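Local atomic coordinates of periplasmic binding protein/LacI transcriptional regulator (Alkaliphilus metalliredigens, PDB entry 3CTP), a protein that binds D-xylulofuranose in the cleft between its two lobes and probably acts as a sugar-responsive transcriptional repressor of the LacI family. Residues Phe141-Leu146 / Val183-Glu188; Thr98-Glu103 / Ala122-Cys127; Ser153-Asn158 / Asp310-Val315. All coordinates share one frame; numbering follows the deposited sequence.

Interaction 1. Residues Phe141-Leu146 / Val183-Glu188; sequences FENHIL and VFEATE. With XLF (beta-D-xylulofuranose), chain C.
N143 and E185 both start with CG anti to their own carbonyl carbon (chi1 -78° and -71°), and from there the asparagine amide and the extended glutamate reach past each other, planes almost parallel. The amide bridges the turn before helix 185-200: OD1 accepts from the N of E185 at 3.0 Å, while ND2 donates to the O of V183 and also to the O of S125. The E185 carboxylate grips H144 twice. Its OE1 takes ND1 of H144 on the syn lone pair at 2.7 Å, in the ring plane, and OE2 receives the backbone N of H144 from above the carboxylate plane. Shortening E185 to an alanine removes both oxygens and would probably leave ND1 and the backbone N of H144 without these acceptors, the ring then freer to turn despite its bond to D310. Closer to the sugar, E142 lies against A186, CD to CB 3.4 Å, and takes O3 of XLF on OE1 (2.5 Å) and O4 on OE2. A water joins E142 OE2, N143 OD1 and the N of A186. The contact sets the first lobe's loop after strand 138-141 against the start of the second lobe's helix 185-200, beside the sugar.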
loop_
_atom_site.group_PDB
_atom_site.type_symbol
_atom_site.label_atom_id
_atom_site.label_comp_id
_atom_site.label_asym_id
_atom_site.label_seq_id
_atom_site.Cartn_x
_atom_site.Cartn_y
_atom_site.Cartn_z
ATOM N N PHE A 141 -4.503 1.988 -18.585
ATOM C CA PHE A 141 -4.628 3.157 -17.686
ATOM C C PHE A 141 -3.438 4.129 -17.882
ATOM O O PHE A 141 -2.273 3.710 -17.765
ATOM C CB PHE A 141 -4.754 2.686 -16.214
ATOM C CG PHE A 141 -4.796 3.821 -15.203
ATOM C CD1 PHE A 141 -5.859 4.716 -15.183
ATOM C CD2 PHE A 141 -3.771 3.979 -14.277
ATOM C CE1 PHE A 141 -5.887 5.762 -14.230
ATOM C CE2 PHE A 141 -3.795 5.022 -13.332
ATOM C CZ PHE A 141 -4.846 5.899 -13.319
ATOM N N GLU A 142 -3.748 5.383 -18.244
ATOM C CA GLU A 142 -2.775 6.484 -18.432
ATOM C C GLU A 142 -1.933 6.480 -19.681
ATOM O O GLU A 142 -2.008 7.421 -20.487
ATOM C CB GLU A 142 -1.870 6.662 -17.215
ATOM C CG GLU A 142 -2.699 7.180 -16.040
ATOM C CD GLU A 142 -1.868 7.542 -14.814
ATOM O OE1 GLU A 142 -2.444 8.179 -13.894
ATOM O OE2 GLU A 142 -0.663 7.195 -14.772
ATOM N N ASN A 143 -1.043 5.494 -19.808
ATOM C CA ASN A 143 -0.106 5.554 -20.915
ATOM C C ASN A 143 -0.708 4.880 -22.133
ATOM O O ASN A 143 -1.270 3.781 -22.036
ATOM C CB ASN A 143 1.198 4.831 -20.556
ATOM C CG ASN A 143 2.106 5.646 -19.663
ATOM O OD1 ASN A 143 1.778 6.753 -19.240
ATOM N ND2 ASN A 143 3.284 5.085 -19.370
ATOM N N HIS A 144 -0.557 5.537 -23.273
ATOM C CA HIS A 144 -1.050 5.003 -24.541
ATOM C C HIS A 144 -0.143 3.881 -25.000
ATOM O O HIS A 144 1.075 4.010 -24.968
ATOM C CB HIS A 144 -1.063 6.127 -25.580
ATOM C CG HIS A 144 -2.122 7.149 -25.316
ATOM N ND1 HIS A 144 -1.952 8.187 -24.423
ATOM C CD2 HIS A 144 -3.387 7.265 -25.791
ATOM C CE1 HIS A 144 -3.067 8.899 -24.356
ATOM N NE2 HIS A 144 -3.953 8.361 -25.176
ATOM N N ILE A 145 -0.729 2.800 -25.503
ATOM C CA ILE A 145 0.066 1.653 -25.895
ATOM C C ILE A 145 0.113 1.527 -27.407
ATOM O O ILE A 145 1.182 1.698 -28.028
ATOM C CB ILE A 145 -0.501 0.389 -25.230
ATOM C CG1 ILE A 145 -0.435 0.582 -23.731
ATOM C CG2 ILE A 145 0.366 -0.836 -25.588
ATOM C CD1 ILE A 145 -0.902 -0.648 -22.942
ATOM N N LEU A 146 -1.043 1.269 -27.992
ATOM C CA LEU A 146 -1.163 1.220 -29.446
ATOM C C LEU A 146 -2.455 1.914 -29.806
ATOM O O LEU A 146 -3.346 2.047 -28.958
ATOM C CB LEU A 146 -1.235 -0.214 -29.919
ATOM C CG LEU A 146 0.006 -1.091 -29.731
ATOM C CD1 LEU A 146 -0.346 -2.544 -30.002
ATOM C CD2 LEU A 146 1.170 -0.643 -30.636
ATOM N N VAL A 183 8.490 9.213 -18.248
ATOM C CA VAL A 183 7.806 8.086 -18.871
ATOM C C VAL A 183 6.368 7.936 -18.391
ATOM O O VAL A 183 5.658 7.076 -18.907
ATOM C CB VAL A 183 8.562 6.770 -18.624
ATOM C CG1 VAL A 183 9.914 6.835 -19.346
ATOM C CG2 VAL A 183 8.744 6.504 -17.152
ATOM N N PHE A 184 5.933 8.742 -17.412
ATOM C CA PHE A 184 4.532 8.700 -16.975
ATOM C C PHE A 184 3.789 9.798 -17.724
ATOM O O PHE A 184 3.950 10.990 -17.401
ATOM C CB PHE A 184 4.402 8.999 -15.471
ATOM C CG PHE A 184 5.134 8.035 -14.543
ATOM C CD1 PHE A 184 5.641 6.816 -14.984
ATOM C CD2 PHE A 184 5.249 8.375 -13.192
ATOM C CE1 PHE A 184 6.308 5.950 -14.074
ATOM C CE2 PHE A 184 5.863 7.522 -12.291
ATOM C CZ PHE A 184 6.387 6.309 -12.744
ATOM N N GLU A 185 2.984 9.430 -18.721
ATOM C CA GLU A 185 2.238 10.445 -19.460
ATOM C C GLU A 185 1.424 11.328 -18.511
ATOM O O GLU A 185 1.243 12.515 -18.773
ATOM C CB GLU A 185 1.294 9.784 -20.492
ATOM C CG GLU A 185 2.052 9.173 -21.658
ATOM C CD GLU A 185 1.129 8.665 -22.754
ATOM O OE1 GLU A 185 0.115 9.330 -23.045
ATOM O OE2 GLU A 185 1.402 7.576 -23.256
ATOM N N ALA A 186 0.888 10.733 -17.450
ATOM C CA ALA A 186 0.027 11.494 -16.547
ATOM C C ALA A 186 0.784 12.612 -15.863
ATOM O O ALA A 186 0.274 13.723 -15.731
ATOM C CB ALA A 186 -0.603 10.571 -15.514
ATOM N N THR A 187 1.989 12.313 -15.377
ATOM C CA THR A 187 2.717 13.367 -14.677
ATOM C C THR A 187 3.251 14.411 -15.648
ATOM O O THR A 187 3.430 15.593 -15.276
ATOM C CB THR A 187 3.823 12.818 -13.739
ATOM O OG1 THR A 187 4.762 12.042 -14.478
ATOM C CG2 THR A 187 3.195 11.898 -12.704
ATOM N N GLU A 188 3.522 14.003 -16.876
ATOM C CA GLU A 188 3.946 14.992 -17.879
ATOM C C GLU A 188 2.806 15.981 -18.136
ATOM O O GLU A 188 3.044 17.176 -18.270
ATOM C CB GLU A 188 4.355 14.333 -19.194
ATOM C CG GLU A 188 5.711 13.603 -19.112
ATOM C CD GLU A 188 6.854 14.592 -18.903
ATOM O OE1 GLU A 188 7.314 15.208 -19.887
ATOM O OE2 GLU A 188 7.282 14.782 -17.758
HETATM O O4 XLF C . 1.133 8.117 -12.976
HETATM C C4 XLF C . 0.555 8.965 -11.981
HETATM C C5 XLF C . 1.639 9.276 -10.960
HETATM O O5 XLF C . 1.293 8.543 -9.780
HETATM C C3 XLF C . -0.510 8.222 -11.191
HETATM O O3 XLF C . -1.829 8.681 -11.516
HETATM C C2 XLF C . -0.132 8.570 -9.777
HETATM O O2 XLF C . -0.577 9.899 -9.438
HETATM C C1 XLF C . -0.638 7.560 -8.768
HETATM O O1 XLF C . -0.132 7.896 -7.467
HETATM O O HOH W 1 1.258 7.922 -16.651
#

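Interaction 2. Residues Thr98-Glu103 / Ala122-Cys127; sequences TDDDKE and ASRSQC. With XLF (beta-D-xylulofuranose), chain C.
R124 reaches from the end of strand 119-123 to both D100 and the sugar. Its CB and CG pass OD1 of D100 loosely, CG at 4.0 Å from that oxygen, and CD comes within 3.3 Å of O4 of XLF. The chain then bends at chi3 (71°), which turns NE toward the aspartate. NE donates to D100 OD1 at 3.0 Å, in the guanidinium plane, and NH1 meets the syn lone pair of D100 OD2 at 2.9 Å, so the carboxylate is held side-on by a two-pronged salt bridge whose planes are 34° apart. NH1 also pairs with D213. At the far end NH2 gives a good bond to O4 of XLF (2.9 Å) and a weak one to O5. With D100 and D213 both bound to it and F184 in a cation-pi contact, the guanidinium should be held against rotation, so that NH2 is presented to the ligand.

Behind this bridge Q126 faces the same loop. A water links its NE2 to D100 OD1 and to the carbonyl O of R124, and a second water connects Q126 OE1 with the N of K102. The aliphatic part of K102 runs across the next turn, CE lying 3.5 Å from the O of Q126 and CG 3.9 Å from SG of C127. S125 closes an ST turn by accepting from the N of C127, and its OG is also bonded to E105 of helix 102-114. The loop between strand 92-97 and helix 102-114 is thereby tied to the one leaving strand 119-123, with strand 62-67 lying between those two strands in the sheet.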
loop_
_atom_site.group_PDB
_atom_site.type_symbol
_atom_site.label_atom_id
_atom_site.label_comp_id
_atom_site.label_asym_id
_atom_site.label_seq_id
_atom_site.Cartn_x
_atom_site.Cartn_y
_atom_site.Cartn_z
ATOM N N THR A 98 4.271 -4.620 -11.861
ATOM C CA THR A 98 5.282 -4.390 -12.951
ATOM C C THR A 98 6.407 -3.456 -12.549
ATOM O O THR A 98 7.427 -3.371 -13.245
ATOM C CB THR A 98 4.666 -3.827 -14.236
ATOM O OG1 THR A 98 4.130 -2.537 -13.953
ATOM C CG2 THR A 98 3.594 -4.763 -14.805
ATOM N N ASP A 99 6.255 -2.753 -11.428
ATOM C CA ASP A 99 7.302 -1.858 -10.925
ATOM C C ASP A 99 7.856 -0.878 -11.940
ATOM O O ASP A 99 9.048 -0.553 -11.929
ATOM C CB ASP A 99 8.457 -2.667 -10.363
ATOM C CG ASP A 99 8.223 -3.059 -8.960
ATOM O OD1 ASP A 99 7.674 -2.223 -8.200
ATOM O OD2 ASP A 99 8.575 -4.200 -8.635
ATOM N N ASP A 100 6.989 -0.397 -12.814
ATOM C CA ASP A 100 7.405 0.545 -13.838
ATOM C C ASP A 100 8.641 0.050 -14.573
ATOM O O ASP A 100 9.512 0.835 -14.977
ATOM C CB ASP A 100 7.688 1.915 -13.232
ATOM C CG ASP A 100 6.422 2.558 -12.659
ATOM O OD1 ASP A 100 5.405 2.629 -13.385
ATOM O OD2 ASP A 100 6.474 3.023 -11.506
ATOM N N ASP A 101 8.661 -1.246 -14.839
ATOM C CA ASP A 101 9.786 -1.853 -15.552
ATOM C C ASP A 101 9.285 -2.537 -16.811
ATOM O O ASP A 101 8.405 -3.397 -16.761
ATOM C CB ASP A 101 10.477 -2.880 -14.661
ATOM C CG ASP A 101 11.700 -3.487 -15.334
ATOM O OD1 ASP A 101 12.744 -2.812 -15.393
ATOM O OD2 ASP A 101 11.597 -4.601 -15.828
ATOM N N LYS A 102 9.859 -2.162 -17.945
ATOM C CA LYS A 102 9.409 -2.700 -19.210
ATOM C C LYS A 102 9.572 -4.217 -19.255
ATOM O O LYS A 102 8.739 -4.935 -19.803
ATOM C CB LYS A 102 10.210 -2.031 -20.354
ATOM C CG LYS A 102 9.639 -2.305 -21.736
ATOM C CD LYS A 102 10.470 -1.655 -22.860
ATOM C CE LYS A 102 10.718 -0.181 -22.598
ATOM N NZ LYS A 102 11.153 0.534 -23.859
ATOM N N GLU A 103 10.665 -4.736 -18.708
ATOM C CA GLU A 103 10.851 -6.182 -18.801
ATOM C C GLU A 103 9.904 -6.969 -17.880
ATOM O O GLU A 103 9.463 -8.065 -18.218
ATOM C CB GLU A 103 12.311 -6.549 -18.557
ATOM C CG GLU A 103 13.265 -5.748 -19.469
ATOM C CD GLU A 103 12.923 -5.800 -20.972
ATOM O OE1 GLU A 103 12.601 -6.889 -21.501
ATOM O OE2 GLU A 103 13.003 -4.738 -21.633
ATOM N N ALA A 122 -3.713 -2.721 -18.414
ATOM C CA ALA A 122 -2.290 -2.372 -18.464
ATOM C C ALA A 122 -2.032 -0.953 -17.949
ATOM O O ALA A 122 -2.297 0.040 -18.648
ATOM C CB ALA A 122 -1.799 -2.509 -19.914
ATOM N N SER A 123 -1.499 -0.850 -16.733
ATOM C CA SER A 123 -1.338 0.456 -16.088
ATOM C C SER A 123 0.038 1.054 -16.358
ATOM O O SER A 123 1.076 0.375 -16.213
ATOM C CB SER A 123 -1.609 0.391 -14.557
ATOM O OG SER A 123 -2.895 -0.134 -14.306
ATOM N N ARG A 124 0.053 2.331 -16.742
ATOM C CA ARG A 124 1.309 3.040 -16.871
ATOM C C ARG A 124 2.309 2.222 -17.712
ATOM O O ARG A 124 3.515 2.113 -17.397
ATOM C CB ARG A 124 1.861 3.412 -15.479
ATOM C CG ARG A 124 2.656 4.691 -15.487
ATOM C CD ARG A 124 2.555 5.398 -14.137
ATOM N NE ARG A 124 3.300 4.680 -13.089
ATOM C CZ ARG A 124 3.254 5.036 -11.804
ATOM N NH1 ARG A 124 3.972 4.378 -10.898
ATOM N NH2 ARG A 124 2.502 6.085 -11.437
ATOM N N SER A 125 1.804 1.670 -18.806
ATOM C CA SER A 125 2.607 0.775 -19.640
ATOM C C SER A 125 3.822 1.456 -20.264
ATOM O O SER A 125 3.747 2.613 -20.699
ATOM C CB SER A 125 1.737 0.213 -20.785
ATOM O OG SER A 125 2.525 -0.632 -21.640
ATOM N N GLN A 126 4.922 0.705 -20.364
ATOM C CA GLN A 126 6.092 1.145 -21.136
ATOM C C GLN A 126 6.330 0.348 -22.418
ATOM O O GLN A 126 7.315 0.575 -23.137
ATOM C CB GLN A 126 7.341 1.138 -20.272
ATOM C CG GLN A 126 7.219 2.127 -19.121
ATOM C CD GLN A 126 8.489 2.232 -18.324
ATOM O OE1 GLN A 126 9.593 2.019 -18.851
ATOM N NE2 GLN A 126 8.354 2.561 -17.048
ATOM N N CYS A 127 5.437 -0.571 -22.724
ATOM C CA CYS A 127 5.530 -1.281 -24.005
ATOM C C CYS A 127 4.688 -0.665 -25.104
ATOM O O CYS A 127 3.935 0.294 -24.901
ATOM C CB CYS A 127 5.099 -2.721 -23.841
ATOM S SG CYS A 127 5.969 -3.522 -22.502
HETATM O O4 XLF C . 1.133 8.117 -12.976
HETATM C C4 XLF C . 0.555 8.965 -11.981
HETATM C C5 XLF C . 1.639 9.276 -10.960
HETATM O O5 XLF C . 1.293 8.543 -9.780
HETATM C C3 XLF C . -0.510 8.222 -11.191
HETATM O O3 XLF C . -1.829 8.681 -11.516
HETATM C C2 XLF C . -0.132 8.570 -9.777
HETATM O O2 XLF C . -0.577 9.899 -9.438
HETATM C C1 XLF C . -0.638 7.560 -8.768
HETATM O O1 XLF C . -0.132 7.896 -7.467
HETATM O O HOH W 2 3.248 -1.233 -15.992
HETATM O O HOH W 3 5.656 2.843 -16.075
HETATM O O HOH W 4 11.552 0.302 -17.750
HETATM O O HOH W 5 8.261 1.041 -25.741
#

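Interaction 3. Residues Ser153-Asn158 / Asp310-Val315; sequences SSDNYN and DYIMEV
Strands 151-154 and 311-318 run parallel here, S153 opposite I312 and S154 opposite M313, laced by backbone bonds from the N of S153 to the O of Y311, from the N of M313 to the O of S153 and from the N of D155 to the O of M313 (2.8 Å). The last of these carries the pairing just past the end of strand 151-154, at the turn into helix 156-169, near the lobe crossover of the type I periplasmic-binding-protein fold. CA of I312 adds a CA-H...O contact to the O of S153. On the face shared by S153 and I312, the CG2 methyl of I312 points over the turn and touches CA and CB of D155, the latter at 3.7 Å. On the other face, that of S154 and M313, CB of S154 packs against CG1 of V315 at 3.7 Å, while its OG is bonded to Q284, a residue of the sugar pocket. CG2 of V315 rests on the O of D155. D155 swings its CG to the side opposite the backbone N (chi1 -172°), which takes the carboxylate to the helix start: OD2 takes ND2 of N158 on the syn lone pair at 2.7 Å, and OD1 makes a weak capping bond with the N of N158. One acidic side chain thus caps the helix start directly and reaches the N of V315 through a water on OD2, and its negative charge would be expected to suit the positive end of the helix dipole.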
loop_
_atom_site.group_PDB
_atom_site.type_symbol
_atom_site.label_atom_id
_atom_site.label_comp_id
_atom_site.label_asym_id
_atom_site.label_seq_id
_atom_site.Cartn_x
_atom_site.Cartn_y
_atom_site.Cartn_z
ATOM N N SER A 153 -7.967 7.616 -18.319
ATOM C CA SER A 153 -7.114 8.393 -17.438
ATOM C C SER A 153 -7.919 9.427 -16.703
ATOM O O SER A 153 -9.064 9.663 -17.072
ATOM C CB SER A 153 -6.053 9.070 -18.291
ATOM O OG SER A 153 -5.116 9.750 -17.474
ATOM N N SER A 154 -7.353 10.032 -15.651
ATOM C CA SER A 154 -7.959 11.240 -15.108
ATOM C C SER A 154 -7.549 12.434 -15.968
ATOM O O SER A 154 -6.662 12.318 -16.802
ATOM C CB SER A 154 -7.515 11.497 -13.668
ATOM O OG SER A 154 -7.978 10.464 -12.786
ATOM N N ASP A 155 -8.181 13.583 -15.739
ATOM C CA ASP A 155 -7.851 14.802 -16.478
ATOM C C ASP A 155 -6.610 15.447 -15.887
ATOM O O ASP A 155 -6.654 16.440 -15.163
ATOM C CB ASP A 155 -9.064 15.749 -16.444
ATOM C CG ASP A 155 -8.900 16.941 -17.335
ATOM O OD1 ASP A 155 -7.831 17.103 -17.980
ATOM O OD2 ASP A 155 -9.865 17.742 -17.334
ATOM N N ASN A 156 -5.476 14.850 -16.201
ATOM C CA ASN A 156 -4.237 15.271 -15.550
ATOM C C ASN A 156 -3.754 16.661 -15.954
ATOM O O ASN A 156 -3.160 17.385 -15.139
ATOM C CB ASN A 156 -3.195 14.194 -15.835
ATOM C CG ASN A 156 -3.478 12.946 -15.021
ATOM O OD1 ASN A 156 -3.596 13.029 -13.794
ATOM N ND2 ASN A 156 -3.660 11.801 -15.704
ATOM N N TYR A 157 -4.029 17.055 -17.192
ATOM C CA TYR A 157 -3.621 18.377 -17.624
ATOM C C TYR A 157 -4.362 19.437 -16.812
ATOM O O TYR A 157 -3.758 20.351 -16.225
ATOM C CB TYR A 157 -3.892 18.574 -19.129
ATOM C CG TYR A 157 -3.573 19.989 -19.530
ATOM C CD1 TYR A 157 -2.270 20.369 -19.864
ATOM C CD2 TYR A 157 -4.560 20.969 -19.507
ATOM C CE1 TYR A 157 -1.967 21.683 -20.197
ATOM C CE2 TYR A 157 -4.262 22.280 -19.816
ATOM C CZ TYR A 157 -2.968 22.631 -20.161
ATOM O OH TYR A 157 -2.681 23.959 -20.439
ATOM N N ASN A 158 -5.655 19.334 -16.771
ATOM C CA ASN A 158 -6.430 20.317 -16.036
ATOM C C ASN A 158 -6.184 20.254 -14.526
ATOM O O ASN A 158 -6.176 21.254 -13.890
ATOM C CB ASN A 158 -7.916 20.226 -16.337
ATOM C CG ASN A 158 -8.282 20.823 -17.683
ATOM O OD1 ASN A 158 -7.735 21.785 -18.113
ATOM N ND2 ASN A 158 -9.238 20.227 -18.303
ATOM N N ASP A 310 -9.729 8.101 -26.243
ATOM C CA ASP A 310 -9.402 8.360 -24.830
ATOM C C ASP A 310 -10.663 8.561 -23.995
ATOM O O ASP A 310 -11.597 9.263 -24.409
ATOM C CB ASP A 310 -8.601 9.656 -24.675
ATOM C CG ASP A 310 -7.219 9.597 -25.315
ATOM O OD1 ASP A 310 -6.696 8.496 -25.549
ATOM O OD2 ASP A 310 -6.654 10.679 -25.586
ATOM N N TYR A 311 -10.665 7.970 -22.795
ATOM C CA TYR A 311 -11.710 8.243 -21.809
ATOM C C TYR A 311 -11.068 9.008 -20.676
ATOM O O TYR A 311 -10.205 8.457 -20.003
ATOM C CB TYR A 311 -12.290 6.934 -21.269
ATOM C CG TYR A 311 -13.353 6.332 -22.190
ATOM C CD1 TYR A 311 -13.027 5.853 -23.452
ATOM C CD2 TYR A 311 -14.691 6.273 -21.781
ATOM C CE1 TYR A 311 -14.013 5.330 -24.302
ATOM C CE2 TYR A 311 -15.671 5.741 -22.616
ATOM C CZ TYR A 311 -15.336 5.287 -23.873
ATOM O OH TYR A 311 -16.348 4.781 -24.673
ATOM N N ILE A 312 -11.441 10.272 -20.486
ATOM C CA ILE A 312 -10.781 11.129 -19.491
ATOM C C ILE A 312 -11.779 11.553 -18.433
ATOM O O ILE A 312 -12.826 12.145 -18.758
ATOM C CB ILE A 312 -10.199 12.369 -20.207
ATOM C CG1 ILE A 312 -9.211 11.904 -21.271
ATOM C CG2 ILE A 312 -9.520 13.290 -19.218
ATOM C CD1 ILE A 312 -8.607 13.039 -22.079
ATOM N N MET A 313 -11.500 11.220 -17.167
ATOM C CA MET A 313 -12.418 11.519 -16.060
ATOM C C MET A 313 -12.070 12.825 -15.333
ATOM O O MET A 313 -10.910 13.146 -15.099
ATOM C CB MET A 313 -12.431 10.389 -14.984
ATOM C CG MET A 313 -12.841 8.974 -15.391
ATOM S SD MET A 313 -14.505 8.803 -16.117
ATOM C CE MET A 313 -13.744 8.603 -17.653
ATOM N N GLU A 314 -13.104 13.558 -14.935
ATOM C CA GLU A 314 -12.943 14.858 -14.313
ATOM C C GLU A 314 -12.276 14.752 -12.942
ATOM O O GLU A 314 -12.589 13.851 -12.147
ATOM C CB GLU A 314 -14.354 15.463 -14.141
ATOM C CG GLU A 314 -14.413 16.828 -13.483
ATOM C CD GLU A 314 -15.837 17.379 -13.403
ATOM O OE1 GLU A 314 -16.769 16.700 -13.873
ATOM O OE2 GLU A 314 -16.020 18.482 -12.849
ATOM N N VAL A 315 -11.405 15.725 -12.661
ATOM C CA VAL A 315 -10.751 15.863 -11.350
ATOM C C VAL A 315 -11.273 17.094 -10.620
ATOM O O VAL A 315 -11.909 17.968 -11.222
ATOM C CB VAL A 315 -9.204 15.954 -11.487
ATOM C CG1 VAL A 315 -8.693 14.660 -12.134
ATOM C CG2 VAL A 315 -8.815 17.150 -12.317
HETATM O O HOH W 6 -11.190 17.829 -14.826
#

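In the fold
From the N terminus, interaction 2 comes first, closing a short excursion that includes helix 102-114 and joining the loop after strand 92-97 to the one after strand 119-123, with R124 reaching the sugar. Interaction 1 opens after it, in series, and spans the chain from the loop after strand 138-141 to the start of helix 185-200. Interaction 3 begins inside that span and ends far beyond it, at strand 311-318, so interactions 1 and 3 cross. Interactions 1 and 2 meet directly, and both touch the sugar; interactions 1 and 3 also touch, whereas 2 and 3 stay about 9 Å apart at their nearest atoms. Interaction 2 thus serves helix 102-114, interaction 1 helix 185-200 and interaction 3 helix 156-169.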